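Local structure of imidazoleglycerol-phosphate dehydratase (Pyrococcus furiosus, 5DNL) at residues A[6-10]-A[45-49]; A[22-27]-A[51-55]; A[29-33]-A[145-149]; A[1-5]-A[60-65]. The protein catalyses the dehydration of D-erythro-1-(imidazol-4-yl)glycerol 3-phosphate to 3-(imidazol-4-yl)-2-oxopropyl phosphate, the sixth step of histidine biosynthesis. One frame throughout, in Å; residues are numbered along the deposited sequence.

Contact 1: residues A[6-10]-A[45-49]. With 5DL ([(2S)-2-hydroxy-3-(1H-1,2,4-triazol-1-yl)propyl]phosphonic acid), chain F.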
loop_
_atom_site.group_PDB
_atom_site.type_symbol
_atom_site.label_atom_id
_atom_site.label_comp_id
_atom_site.label_asym_id
_atom_site.label_seq_id
_atom_site.Cartn_x
_atom_site.Cartn_y
_atom_site.Cartn_z
ATOM N N LYS A 6 -10.880 39.458 37.000
ATOM C CA LYS A 6 -9.491 39.797 37.282
ATOM C C LYS A 6 -8.586 39.774 36.041
ATOM O O LYS A 6 -7.467 40.277 36.108
ATOM C CB LYS A 6 -8.912 38.882 38.370
ATOM C CG LYS A 6 -9.614 39.041 39.713
ATOM C CD LYS A 6 -9.040 38.127 40.783
ATOM C CE LYS A 6 -9.775 38.289 42.100
ATOM N NZ LYS A 6 -9.213 37.411 43.164
ATOM N N GLU A 7 -9.054 39.186 34.931
ATOM C CA GLU A 7 -8.293 39.101 33.676
ATOM C C GLU A 7 -8.617 40.204 32.677
ATOM O O GLU A 7 -7.721 40.710 31.992
ATOM C CB GLU A 7 -8.579 37.743 33.006
ATOM C CG GLU A 7 -8.152 36.547 33.839
ATOM C CD GLU A 7 -8.671 35.225 33.314
ATOM O OE1 GLU A 7 -9.501 35.208 32.400
ATOM O OE2 GLU A 7 -8.245 34.181 33.857
ATOM N N THR A 8 -9.896 40.532 32.551
ATOM C CA THR A 8 -10.377 41.457 31.512
ATOM C C THR A 8 -11.472 42.385 32.037
ATOM O O THR A 8 -12.169 42.049 32.992
ATOM C CB THR A 8 -10.959 40.734 30.272
ATOM O OG1 THR A 8 -12.108 39.987 30.661
ATOM C CG2 THR A 8 -9.931 39.809 29.624
ATOM N N ASP A 9 -11.623 43.532 31.371
ATOM C CA ASP A 9 -12.689 44.485 31.690
ATOM C C ASP A 9 -13.175 44.979 30.347
ATOM O O ASP A 9 -12.406 45.586 29.604
ATOM C CB ASP A 9 -12.139 45.634 32.531
ATOM C CG ASP A 9 -13.219 46.538 33.055
ATOM O OD1 ASP A 9 -14.420 46.193 33.018
ATOM O OD2 ASP A 9 -12.830 47.624 33.528
ATOM N N ILE A 10 -14.408 44.624 30.006
ATOM C CA ILE A 10 -14.940 44.861 28.681
ATOM C C ILE A 10 -16.276 45.585 28.754
ATOM O O ILE A 10 -17.145 45.214 29.545
ATOM C CB ILE A 10 -15.129 43.515 27.963
ATOM C CG1 ILE A 10 -13.749 42.851 27.772
ATOM C CG2 ILE A 10 -15.805 43.730 26.613
ATOM C CD1 ILE A 10 -13.821 41.421 27.347
ATOM N N THR A 45 -14.808 48.904 24.356
ATOM C CA THR A 45 -13.538 49.204 24.997
ATOM C C THR A 45 -13.140 47.999 25.841
ATOM O O THR A 45 -14.003 47.337 26.407
ATOM C CB THR A 45 -13.606 50.477 25.874
ATOM O OG1 THR A 45 -14.530 50.285 26.943
ATOM C CG2 THR A 45 -14.046 51.657 25.045
ATOM N N ALA A 46 -11.851 47.711 25.901
ATOM C CA ALA A 46 -11.359 46.609 26.713
ATOM C C ALA A 46 -9.976 46.856 27.277
ATOM O O ALA A 46 -9.140 47.516 26.654
ATOM C CB ALA A 46 -11.322 45.335 25.877
ATOM N N THR A 47 -9.736 46.268 28.444
ATOM C CA THR A 47 -8.402 46.010 28.931
ATOM C C THR A 47 -8.297 44.505 29.166
ATOM O O THR A 47 -9.297 43.840 29.448
ATOM C CB THR A 47 -8.075 46.803 30.211
ATOM O OG1 THR A 47 -9.010 46.494 31.236
ATOM C CG2 THR A 47 -8.124 48.308 29.927
ATOM N N TYR A 48 -7.087 43.981 29.042
ATOM C CA TYR A 48 -6.875 42.551 29.145
ATOM C C TYR A 48 -5.439 42.229 29.520
ATOM O O TYR A 48 -4.532 43.040 29.317
ATOM C CB TYR A 48 -7.202 41.883 27.794
ATOM C CG TYR A 48 -6.230 42.205 26.683
ATOM C CD1 TYR A 48 -6.384 43.340 25.891
ATOM C CD2 TYR A 48 -5.184 41.340 26.377
ATOM C CE1 TYR A 48 -5.491 43.620 24.860
ATOM C CE2 TYR A 48 -4.277 41.623 25.373
ATOM C CZ TYR A 48 -4.454 42.764 24.607
ATOM O OH TYR A 48 -3.586 43.035 23.577
ATOM N N ASP A 49 -5.239 40.994 29.976
ATOM C CA ASP A 49 -3.906 40.477 30.271
ATOM C C ASP A 49 -3.347 39.685 29.088
ATOM O O ASP A 49 -2.282 39.999 28.573
ATOM C CB ASP A 49 -3.889 39.677 31.596
ATOM C CG ASP A 49 -5.010 38.608 31.711
ATOM O OD1 ASP A 49 -5.773 38.369 30.754
ATOM O OD2 ASP A 49 -5.142 37.998 32.803
HETATM N N1 5DL F . -8.229 30.579 30.062
HETATM C C3 5DL F . -10.304 29.754 29.800
HETATM N N2 5DL F . -9.329 30.031 30.673
HETATM C C8 5DL F . -9.535 30.574 34.462
HETATM C C7 5DL F . -9.357 30.988 33.000
HETATM C C6 5DL F . -9.438 29.762 32.103
HETATM C C5 5DL F . -8.596 30.621 28.777
HETATM O O10 5DL F . -12.202 30.453 34.216
HETATM P P9 5DL F . -11.082 29.718 34.871
HETATM O O11 5DL F . -11.164 29.691 36.378
HETATM O O12 5DL F . -11.003 28.284 34.367
HETATM O O13 5DL F . -8.095 31.638 32.794
HETATM N N4 5DL F . -9.841 30.133 28.571
HETATM O O HOH W 1 -5.231 38.819 35.432
HETATM O O HOH W 2 -10.230 48.561 32.516
#

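Contact 2: residues A[22-27]-A[51-55]. With MN (manganese (II) ion), chain D; MN (manganese (II) ion), chain E; 5DL ([(2S)-2-hydroxy-3-(1H-1,2,4-triazol-1-yl)propyl]phosphonic acid), chain F.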
loop_
_atom_site.group_PDB
_atom_site.type_symbol
_atom_site.label_atom_id
_atom_site.label_comp_id
_atom_site.label_asym_id
_atom_site.label_seq_id
_atom_site.Cartn_x
_atom_site.Cartn_y
_atom_site.Cartn_z
ATOM N N THR A 22 -9.832 47.805 21.595
ATOM C CA THR A 22 -9.571 46.705 22.516
ATOM C C THR A 22 -8.121 46.564 22.920
ATOM O O THR A 22 -7.797 45.678 23.716
ATOM C CB THR A 22 -9.975 45.376 21.862
ATOM O OG1 THR A 22 -9.132 45.118 20.730
ATOM C CG2 THR A 22 -11.421 45.397 21.431
ATOM N N ASN A 23 -7.251 47.401 22.372
ATOM C CA ASN A 23 -5.790 47.255 22.501
ATOM C C ASN A 23 -5.222 46.022 21.780
ATOM O O ASN A 23 -4.135 45.564 22.092
ATOM C CB ASN A 23 -5.342 47.324 23.973
ATOM C CG ASN A 23 -5.749 48.622 24.624
ATOM O OD1 ASN A 23 -5.312 49.689 24.196
ATOM N ND2 ASN A 23 -6.622 48.548 25.628
ATOM N N ASP A 24 -5.963 45.518 20.785
ATOM C CA ASP A 24 -5.490 44.472 19.885
ATOM C C ASP A 24 -5.947 44.939 18.491
ATOM O O ASP A 24 -7.154 44.962 18.221
ATOM C CB ASP A 24 -6.143 43.156 20.311
ATOM C CG ASP A 24 -5.840 41.992 19.385
ATOM O OD1 ASP A 24 -5.585 42.196 18.194
ATOM O OD2 ASP A 24 -5.888 40.859 19.862
ATOM N N LEU A 25 -5.006 45.336 17.627
ATOM C CA LEU A 25 -5.386 45.932 16.351
ATOM C C LEU A 25 -6.070 44.947 15.410
ATOM O O LEU A 25 -6.902 45.349 14.587
ATOM C CB LEU A 25 -4.191 46.568 15.636
ATOM C CG LEU A 25 -3.521 47.728 16.371
ATOM C CD1 LEU A 25 -2.380 48.314 15.537
ATOM C CD2 LEU A 25 -4.520 48.807 16.731
ATOM N N ILE A 26 -5.740 43.663 15.542
ATOM C CA ILE A 26 -6.405 42.642 14.738
ATOM C C ILE A 26 -7.872 42.524 15.151
ATOM O O ILE A 26 -8.774 42.515 14.295
ATOM C CB ILE A 26 -5.733 41.253 14.860
ATOM C CG1 ILE A 26 -4.232 41.310 14.500
ATOM C CG2 ILE A 26 -6.485 40.205 14.055
ATOM C CD1 ILE A 26 -3.920 41.491 13.044
ATOM N N LEU A 27 -8.120 42.395 16.450
ATOM C CA LEU A 27 -9.486 42.285 16.931
ATOM C C LEU A 27 -10.278 43.544 16.639
ATOM O O LEU A 27 -11.461 43.468 16.306
ATOM C CB LEU A 27 -9.525 41.961 18.433
ATOM C CG LEU A 27 -10.907 41.643 18.984
ATOM C CD1 LEU A 27 -11.579 40.477 18.261
ATOM C CD2 LEU A 27 -10.761 41.337 20.473
ATOM N N ARG A 51 -4.247 37.786 25.190
ATOM C CA ARG A 51 -5.121 37.934 24.031
ATOM C C ARG A 51 -6.255 36.895 24.023
ATOM O O ARG A 51 -7.363 37.205 23.629
ATOM C CB ARG A 51 -4.339 37.859 22.702
ATOM C CG ARG A 51 -3.485 39.095 22.418
ATOM C CD ARG A 51 -2.783 39.002 21.070
ATOM N NE ARG A 51 -3.703 39.217 19.945
ATOM C CZ ARG A 51 -3.623 38.632 18.751
ATOM N NH1 ARG A 51 -2.699 37.701 18.492
ATOM N NH2 ARG A 51 -4.496 38.964 17.814
ATOM N N HIS A 52 -5.991 35.644 24.426
ATOM C CA HIS A 52 -7.064 34.641 24.467
ATOM C C HIS A 52 -8.196 35.115 25.366
ATOM O O HIS A 52 -9.363 35.011 24.999
ATOM C CB HIS A 52 -6.495 33.334 24.965
ATOM C CG HIS A 52 -7.455 32.189 25.108
ATOM N ND1 HIS A 52 -7.128 30.930 24.653
ATOM C CD2 HIS A 52 -8.666 32.062 25.708
ATOM C CE1 HIS A 52 -8.081 30.079 24.981
ATOM N NE2 HIS A 52 -9.032 30.740 25.607
ATOM N N HIS A 53 -7.842 35.600 26.554
ATOM C CA HIS A 53 -8.870 36.085 27.476
ATOM C C HIS A 53 -9.662 37.239 26.835
ATOM O O HIS A 53 -10.872 37.319 26.979
ATOM C CB HIS A 53 -8.287 36.535 28.803
ATOM C CG HIS A 53 -7.591 35.451 29.570
ATOM N ND1 HIS A 53 -6.618 35.726 30.503
ATOM C CD2 HIS A 53 -7.716 34.104 29.556
ATOM C CE1 HIS A 53 -6.175 34.605 31.030
ATOM N NE2 HIS A 53 -6.839 33.606 30.488
ATOM N N LEU A 54 -8.978 38.130 26.128
ATOM C CA LEU A 54 -9.648 39.204 25.409
ATOM C C LEU A 54 -10.627 38.708 24.365
ATOM O O LEU A 54 -11.780 39.107 24.332
ATOM C CB LEU A 54 -8.635 40.120 24.735
ATOM C CG LEU A 54 -9.197 41.204 23.834
ATOM C CD1 LEU A 54 -9.949 42.258 24.649
ATOM C CD2 LEU A 54 -8.095 41.815 22.984
ATOM N N TRP A 55 -10.165 37.832 23.475
ATOM C CA TRP A 55 -11.029 37.361 22.380
ATOM C C TRP A 55 -12.270 36.622 22.896
ATOM O O TRP A 55 -13.387 36.829 22.422
ATOM C CB TRP A 55 -10.238 36.518 21.357
ATOM C CG TRP A 55 -9.375 37.340 20.430
ATOM C CD1 TRP A 55 -8.359 38.189 20.789
ATOM C CD2 TRP A 55 -9.473 37.413 18.996
ATOM N NE1 TRP A 55 -7.819 38.766 19.669
ATOM C CE2 TRP A 55 -8.478 38.313 18.561
ATOM C CE3 TRP A 55 -10.291 36.786 18.036
ATOM C CZ2 TRP A 55 -8.286 38.613 17.217
ATOM C CZ3 TRP A 55 -10.092 37.082 16.705
ATOM C CH2 TRP A 55 -9.103 37.991 16.311
HETATM MN MN MN D . -10.861 29.808 26.561
HETATM MN MN MN E . -6.472 31.381 31.196
HETATM N N1 5DL F . -8.229 30.579 30.062
HETATM C C3 5DL F . -10.304 29.754 29.800
HETATM N N2 5DL F . -9.329 30.031 30.673
HETATM C C8 5DL F . -9.535 30.574 34.462
HETATM C C7 5DL F . -9.357 30.988 33.000
HETATM C C6 5DL F . -9.438 29.762 32.103
HETATM C C5 5DL F . -8.596 30.621 28.777
HETATM O O10 5DL F . -12.202 30.453 34.216
HETATM P P9 5DL F . -11.082 29.718 34.871
HETATM O O11 5DL F . -11.164 29.691 36.378
HETATM O O12 5DL F . -11.003 28.284 34.367
HETATM O O13 5DL F . -8.095 31.638 32.794
HETATM N N4 5DL F . -9.841 30.133 28.571
HETATM O O HOH W 3 -12.528 29.109 27.821
#

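Contact 3: residues A[29-33]-A[145-149]. With MN (manganese (II) ion), chain B; MN (manganese (II) ion), chain C; 5DL ([(2S)-2-hydroxy-3-(1H-1,2,4-triazol-1-yl)propyl]phosphonic acid), chain G.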
loop_
_atom_site.group_PDB
_atom_site.type_symbol
_atom_site.label_atom_id
_atom_site.label_comp_id
_atom_site.label_asym_id
_atom_site.label_seq_id
_atom_site.Cartn_x
_atom_site.Cartn_y
_atom_site.Cartn_z
ATOM N N HIS A 29 -10.015 45.441 14.077
ATOM C CA HIS A 29 -10.384 45.317 12.660
ATOM C C HIS A 29 -11.519 44.305 12.483
ATOM O O HIS A 29 -12.476 44.568 11.786
ATOM C CB HIS A 29 -9.156 44.950 11.822
ATOM C CG HIS A 29 -9.419 44.834 10.358
ATOM N ND1 HIS A 29 -10.189 45.739 9.655
ATOM C CD2 HIS A 29 -8.954 43.952 9.447
ATOM C CE1 HIS A 29 -10.230 45.381 8.383
ATOM N NE2 HIS A 29 -9.462 44.322 8.227
ATOM N N MET A 30 -11.410 43.149 13.127
ATOM C CA MET A 30 -12.434 42.117 13.008
ATOM C C MET A 30 -13.774 42.588 13.560
ATOM O O MET A 30 -14.806 42.328 12.959
ATOM C CB MET A 30 -11.997 40.835 13.721
ATOM C CG MET A 30 -10.823 40.095 13.091
ATOM S SD MET A 30 -10.966 39.732 11.337
ATOM C CE MET A 30 -10.071 41.118 10.664
ATOM N N LEU A 31 -13.742 43.281 14.697
ATOM C CA LEU A 31 -14.972 43.805 15.292
ATOM C C LEU A 31 -15.555 44.942 14.478
ATOM O O LEU A 31 -16.772 45.094 14.429
ATOM C CB LEU A 31 -14.765 44.247 16.732
ATOM C CG LEU A 31 -14.409 43.145 17.727
ATOM C CD1 LEU A 31 -13.973 43.768 19.041
ATOM C CD2 LEU A 31 -15.584 42.191 17.937
ATOM N N THR A 32 -14.701 45.747 13.862
ATOM C CA THR A 32 -15.172 46.798 12.947
ATOM C C THR A 32 -15.932 46.171 11.787
ATOM O O THR A 32 -17.034 46.608 11.436
ATOM C CB THR A 32 -14.004 47.673 12.480
ATOM O OG1 THR A 32 -13.428 48.327 13.615
ATOM C CG2 THR A 32 -14.452 48.736 11.482
ATOM N N ALA A 33 -15.388 45.085 11.235
ATOM C CA ALA A 33 -16.073 44.323 10.185
ATOM C C ALA A 33 -17.399 43.769 10.706
ATOM O O ALA A 33 -18.437 43.941 10.094
ATOM C CB ALA A 33 -15.180 43.191 9.690
ATOM N N HIS A 145 -5.971 35.949 6.865
ATOM C CA HIS A 145 -6.692 37.212 7.069
ATOM C C HIS A 145 -7.990 37.166 6.282
ATOM O O HIS A 145 -9.051 37.549 6.802
ATOM C CB HIS A 145 -5.796 38.352 6.573
ATOM C CG HIS A 145 -6.269 39.742 6.859
ATOM N ND1 HIS A 145 -5.381 40.719 7.242
ATOM C CD2 HIS A 145 -7.463 40.360 6.706
ATOM C CE1 HIS A 145 -6.017 41.871 7.369
ATOM N NE2 HIS A 145 -7.277 41.684 7.044
ATOM N N HIS A 146 -7.937 36.694 5.038
ATOM C CA HIS A 146 -9.142 36.640 4.204
ATOM C C HIS A 146 -10.184 35.687 4.816
ATOM O O HIS A 146 -11.373 35.998 4.856
ATOM C CB HIS A 146 -8.827 36.219 2.786
ATOM C CG HIS A 146 -7.947 37.181 2.057
ATOM N ND1 HIS A 146 -7.256 36.832 0.914
ATOM C CD2 HIS A 146 -7.636 38.476 2.309
ATOM C CE1 HIS A 146 -6.581 37.877 0.479
ATOM N NE2 HIS A 146 -6.774 38.881 1.313
ATOM N N ILE A 147 -9.723 34.545 5.319
ATOM C CA ILE A 147 -10.612 33.552 5.936
ATOM C C ILE A 147 -11.251 34.109 7.204
ATOM O O ILE A 147 -12.477 34.039 7.378
ATOM C CB ILE A 147 -9.862 32.226 6.220
ATOM C CG1 ILE A 147 -9.492 31.547 4.905
ATOM C CG2 ILE A 147 -10.705 31.300 7.078
ATOM C CD1 ILE A 147 -8.410 30.481 5.021
ATOM N N VAL A 148 -10.429 34.644 8.098
ATOM C CA VAL A 148 -10.925 35.106 9.400
ATOM C C VAL A 148 -11.813 36.350 9.202
ATOM O O VAL A 148 -12.900 36.448 9.792
ATOM C CB VAL A 148 -9.777 35.345 10.370
ATOM C CG1 VAL A 148 -10.250 35.970 11.678
ATOM C CG2 VAL A 148 -9.073 34.031 10.680
ATOM N N GLU A 149 -11.376 37.300 8.374
ATOM C CA GLU A 149 -12.215 38.483 8.154
ATOM C C GLU A 149 -13.532 38.100 7.470
ATOM O O GLU A 149 -14.569 38.650 7.820
ATOM C CB GLU A 149 -11.484 39.588 7.381
ATOM C CG GLU A 149 -12.235 40.906 7.365
ATOM C CD GLU A 149 -11.484 42.030 6.734
ATOM O OE1 GLU A 149 -10.254 41.915 6.493
ATOM O OE2 GLU A 149 -12.179 43.030 6.418
HETATM MN MN MN B . -8.716 43.399 6.358
HETATM MN MN MN C . -5.830 40.951 0.983
HETATM N N1 5DL G . -8.257 42.660 4.295
HETATM C C3 5DL G . -8.542 42.452 2.074
HETATM N N2 5DL G . -9.094 42.856 3.224
HETATM C C8 5DL G . -11.951 45.342 3.816
HETATM C C7 5DL G . -10.500 44.855 3.823
HETATM C C6 5DL G . -10.435 43.423 3.311
HETATM C C5 5DL G . -7.172 42.122 3.726
HETATM O O10 5DL G . -11.872 45.876 1.191
HETATM P P9 5DL G . -12.800 45.313 2.213
HETATM O O11 5DL G . -14.071 46.107 2.394
HETATM O O12 5DL G . -13.173 43.876 1.878
HETATM O O13 5DL G . -9.940 44.908 5.143
HETATM N N4 5DL G . -7.299 41.978 2.387
HETATM O O HOH W 4 -7.304 41.529 -0.551
#

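Contact 4: residues A[1-5]-A[60-65]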
loop_
_atom_site.group_PDB
_atom_site.type_symbol
_atom_site.label_atom_id
_atom_site.label_comp_id
_atom_site.label_asym_id
_atom_site.label_seq_id
_atom_site.Cartn_x
_atom_site.Cartn_y
_atom_site.Cartn_z
ATOM N N MET A 1 -23.340 46.940 28.036
ATOM C CA MET A 1 -23.056 45.654 28.730
ATOM C C MET A 1 -21.597 45.663 29.176
ATOM O O MET A 1 -20.706 45.860 28.351
ATOM C CB MET A 1 -23.303 44.478 27.781
ATOM C CG MET A 1 -23.168 43.109 28.405
ATOM S SD MET A 1 -24.349 42.781 29.720
ATOM C CE MET A 1 -25.882 42.784 28.796
ATOM N N ARG A 2 -21.362 45.470 30.470
ATOM C CA ARG A 2 -20.005 45.409 31.010
ATOM C C ARG A 2 -19.791 44.063 31.667
ATOM O O ARG A 2 -20.689 43.515 32.316
ATOM C CB ARG A 2 -19.761 46.526 32.016
ATOM C CG ARG A 2 -18.317 46.627 32.487
ATOM C CD ARG A 2 -18.090 47.836 33.353
ATOM N NE ARG A 2 -16.677 48.133 33.542
ATOM C CZ ARG A 2 -16.222 49.169 34.249
ATOM N NH1 ARG A 2 -17.069 50.006 34.849
ATOM N NH2 ARG A 2 -14.916 49.379 34.365
ATOM N N ARG A 3 -18.589 43.527 31.477
ATOM C CA ARG A 3 -18.194 42.282 32.108
ATOM C C ARG A 3 -16.785 42.458 32.616
ATOM O O ARG A 3 -15.892 42.807 31.840
ATOM C CB ARG A 3 -18.274 41.118 31.125
ATOM C CG ARG A 3 -17.970 39.771 31.745
ATOM C CD ARG A 3 -18.049 38.650 30.711
ATOM N NE ARG A 3 -17.714 37.326 31.233
ATOM C CZ ARG A 3 -16.488 36.815 31.333
ATOM N NH1 ARG A 3 -15.407 37.510 31.015
ATOM N NH2 ARG A 3 -16.335 35.577 31.798
ATOM N N THR A 4 -16.586 42.228 33.912
ATOM C CA THR A 4 -15.305 42.470 34.543
ATOM C C THR A 4 -14.861 41.253 35.336
ATOM O O THR A 4 -15.618 40.719 36.144
ATOM C CB THR A 4 -15.383 43.686 35.497
ATOM O OG1 THR A 4 -15.993 44.791 34.809
ATOM C CG2 THR A 4 -13.996 44.081 35.997
ATOM N N THR A 5 -13.642 40.800 35.074
ATOM C CA THR A 5 -12.999 39.770 35.877
ATOM C C THR A 5 -11.639 40.283 36.287
ATOM O O THR A 5 -11.245 41.400 35.926
ATOM C CB THR A 5 -12.826 38.424 35.108
ATOM O OG1 THR A 5 -11.781 38.551 34.151
ATOM C CG2 THR A 5 -14.112 38.004 34.417
ATOM N N ILE A 60 -18.061 36.725 24.694
ATOM C CA ILE A 60 -19.087 36.582 25.732
ATOM C C ILE A 60 -19.864 37.881 25.903
ATOM O O ILE A 60 -21.098 37.845 25.927
ATOM C CB ILE A 60 -18.490 36.156 27.077
ATOM C CG1 ILE A 60 -17.858 34.746 27.003
ATOM C CG2 ILE A 60 -19.549 36.205 28.173
ATOM C CD1 ILE A 60 -16.992 34.372 28.196
ATOM N N THR A 61 -19.143 38.988 26.049
ATOM C CA THR A 61 -19.791 40.267 26.376
ATOM C C THR A 61 -20.616 40.764 25.182
ATOM O O THR A 61 -21.742 41.236 25.353
ATOM C CB THR A 61 -18.752 41.312 26.810
ATOM O OG1 THR A 61 -17.917 40.769 27.825
ATOM C CG2 THR A 61 -19.441 42.578 27.371
ATOM N N LEU A 62 -20.079 40.636 23.974
ATOM C CA LEU A 62 -20.819 40.959 22.756
ATOM C C LEU A 62 -22.078 40.093 22.653
ATOM O O LEU A 62 -23.160 40.574 22.317
ATOM C CB LEU A 62 -19.936 40.782 21.520
ATOM C CG LEU A 62 -20.576 40.956 20.144
ATOM C CD1 LEU A 62 -21.180 42.342 19.969
ATOM C CD2 LEU A 62 -19.560 40.679 19.050
ATOM N N GLY A 63 -21.950 38.791 22.917
ATOM C CA GLY A 63 -23.115 37.919 22.916
ATOM C C GLY A 63 -24.191 38.339 23.904
ATOM O O GLY A 63 -25.374 38.332 23.577
ATOM N N GLU A 64 -23.767 38.650 25.113
ATOM C CA GLU A 64 -24.696 39.104 26.150
ATOM C C GLU A 64 -25.359 40.404 25.722
ATOM O O GLU A 64 -26.565 40.585 25.931
ATOM C CB GLU A 64 -23.954 39.317 27.457
ATOM C CG GLU A 64 -23.484 38.032 28.121
ATOM C CD GLU A 64 -22.676 38.303 29.387
ATOM O OE1 GLU A 64 -22.194 39.441 29.617
ATOM O OE2 GLU A 64 -22.497 37.361 30.161
ATOM N N ALA A 65 -24.592 41.282 25.089
ATOM C CA ALA A 65 -25.127 42.577 24.617
ATOM C C ALA A 65 -26.143 42.358 23.521
ATOM O O ALA A 65 -27.224 42.973 23.521
ATOM C CB ALA A 65 -24.032 43.511 24.167
HETATM O O HOH W 5 -20.562 37.010 31.914
#

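Contact 1: residues A[6-10]-A[45-49]
Asp49 carries its CG between its backbone N and carbonyl carbon (chi1 50°), which folds the carboxylate back beside Glu7, whose CG lies anti to the carbonyl carbon (chi1 -62°) before the chain extends. Asp49 OD2 comes to 3.5 Å from Glu7 CB, and the backbone bond from Asp49 N to Glu7 O is weak. Water 1 bridges the segments, donating to Lys6 O and to Asp49 OD2, while Asp49 OD1 takes a hydrogen bond from His53 ND1. An alanine in place of Asp49 would probably leave His53 ND1 and water 1 without their carboxylate acceptor, and the imidazole freer to turn. Asp9 and Thr47 form the hydrogen-bonded antiparallel pair, Asp9 N to Thr47 O and Thr47 N to Asp9 O each 3.0 Å long. Water 2 joins Asp9 OD2 to Thr47 OG1; Thr4 OG1 and Arg2 also hold that carboxylate, at OD1 and, in a salt bridge, at OD2. On the other face, Ile10 CG1 packs on Ala46 CB at 4.0 Å. Glu7 OE2 lies 2.8 Å from O13, the inhibitor hydroxyl. An antiparallel ladder results, strand 42-48 running toward the inhibitor pocket and strand 8-14 away from it, with the Glu7 side chain about 4 Å from a manganese ion.

Contact 2: residues A[22-27]-A[51-55]
A capped helix start is joined here to the first turn of helix 51-69, which supplies two manganese ligands. Asp24 is the N-cap of helix 25-38: its OD1 accepts from Leu27 N at 3.1 Å, and weakly from Ile26 N, while OD2 serves the other segment. Three N-H groups converge on this one oxygen. Arg51, its chain bent at chi3 (74°) to turn the NE edge of the guanidinium to Asp24, approaches side-on, NE at 2.7 Å from Asp24 OD2 and NH2 at 3.1 Å, a salt bridge to the buried Asp24 carboxylate. Trp55 NE1 adds a nearly straight bond of 2.9 Å to Asp24 OD2, lying in the indole plane and fixing the ring's rotation. Leu27 CD1 then sits over the centre of the six-membered ring of Trp55, 3.6 Å from its centroid, a CH-pi contact, while Leu27 CD2 meets Leu54 CD2 tip to tip at 3.7 Å. His52 NE2 and His53 NE2 each bind a different manganese ion, and the inhibitor's triazole bridges the two metals. Arg51 also pairs with Glu112 of a neighbouring subunit. Trp55 packs on Leu118 and Phe122 of helix 116-130, and Leu54 on Ala46 and Tyr48 of strand 42-48.

Contact 3: residues A[29-33]-A[145-149]
His29 and His145 both hold CG anti to the backbone N (chi1 -179° in His29), which carries each NE2 from its own helix to the same manganese ion, at 2.2 Å from His29 NE2 and 2.3 Å from His145 NE2. Glu149 makes the same first turn and stays extended, so that OE1 completes the trio at 2.1 Å from the metal. The carboxylate stands steeply to the His29 ring, their planes 76° apart, and the two imidazoles meet rim to rim. Inhibitor atoms N1 and O13 also bind this ion, and inhibitor C5 lies over one face of the His145 ring. His146, its CG turned beside the backbone N, instead sends NE2 to the second manganese. Beneath the site Met30 bends twice, bringing SD to 3.6 Å from Glu149 CA and 3.8 Å from Val148 CG1, with CE against Glu149 CB. An alanine in place of Met30 would probably open a gap against Val148 and leave the stem of Glu149 less firmly packed. Glu111 accepts from His145 ND1, and His53 of a neighbouring subunit shares the first metal. Segments 29-33 and 145-149, on helices 25-38 and 144-162, cross at -46°, with Phe114 beside Met30 and Val148, and Met84 of strand 77-84 beside Glu149.

Contact 4: residues A[1-5]-A[60-65]
Apolar packing carries most of the contact between Met1 and the helix. Met1 starts with CG anti to its amino nitrogen and then bends at both following torsions, which lays the thioether along the helix surface: CB rests 3.8 Å from Ala65 CB, CG meets Thr61 CG2, and the methyl CE ends 3.7 Å from the backbone oxygen Glu64 O. The sulfur passes beside the Glu64 side chain, crossing it at about a right angle. Two residues on, Arg3 is extended from CG to NE (chi1 -176°), and its aliphatic part runs obliquely across Thr61 and Ile60. Arg3 CB lies 3.3 Å from Thr61 OG1, a van der Waals contact; the hydroxyl itself is hydrogen-bonded to Asp57 O in its own helix. Ile60 CG2 touches Arg3 NE at 3.7 Å, and Ile60 CD1 sits over one face of the guanidinium group, displaced toward its rim.

Polar linkage across the segments is indirect. Water 5 lies in the guanidinium plane, accepts from Arg3 NE at 2.9 Å and donates to Glu64 OE2 at 2.6 Å. Arg3 NE stays 4.9 Å from Glu64 OE2, so the two charges are linked through the water and not by direct contact. A direct salt bridge joins Arg3 NH1 to Asp57, about two turns before Glu64 in the helix.

Strand 2-4 runs at 148° to segment 60-65 of helix 51-69, roughly antiparallel. It is an outermost strand of its sheet within the chain, beside strand 8-14, whose Ile10 touches Thr61 and whose Val12 and Ile14 touch Ala65; Lys173 of a neighbouring subunit packs on Arg3.

How the contacts relate
Contacts 1 and 4 share one mixed sheet, in which strands 2-4 and 8-14 are neighbours; their centres lie 11 Å apart, and Arg2 and Thr4 join them directly through Asp9. Helix 51-69 serves both contact 4 and contact 2, while helix 25-38 runs from contact 2 into contact 3, 12 Å away between centres. Along the chain, contacts 1 and 2 are nested within the loop closed by contact 4, whereas contact 3 crosses all the others. Contacts 1 and 2 meet the same inhibitor molecule; contact 3, about 21 Å from contact 1 between centres, holds another. These contacts thus place one chain at two inhibitor sites, each completed by neighbouring subunits of the 24-chain assembly.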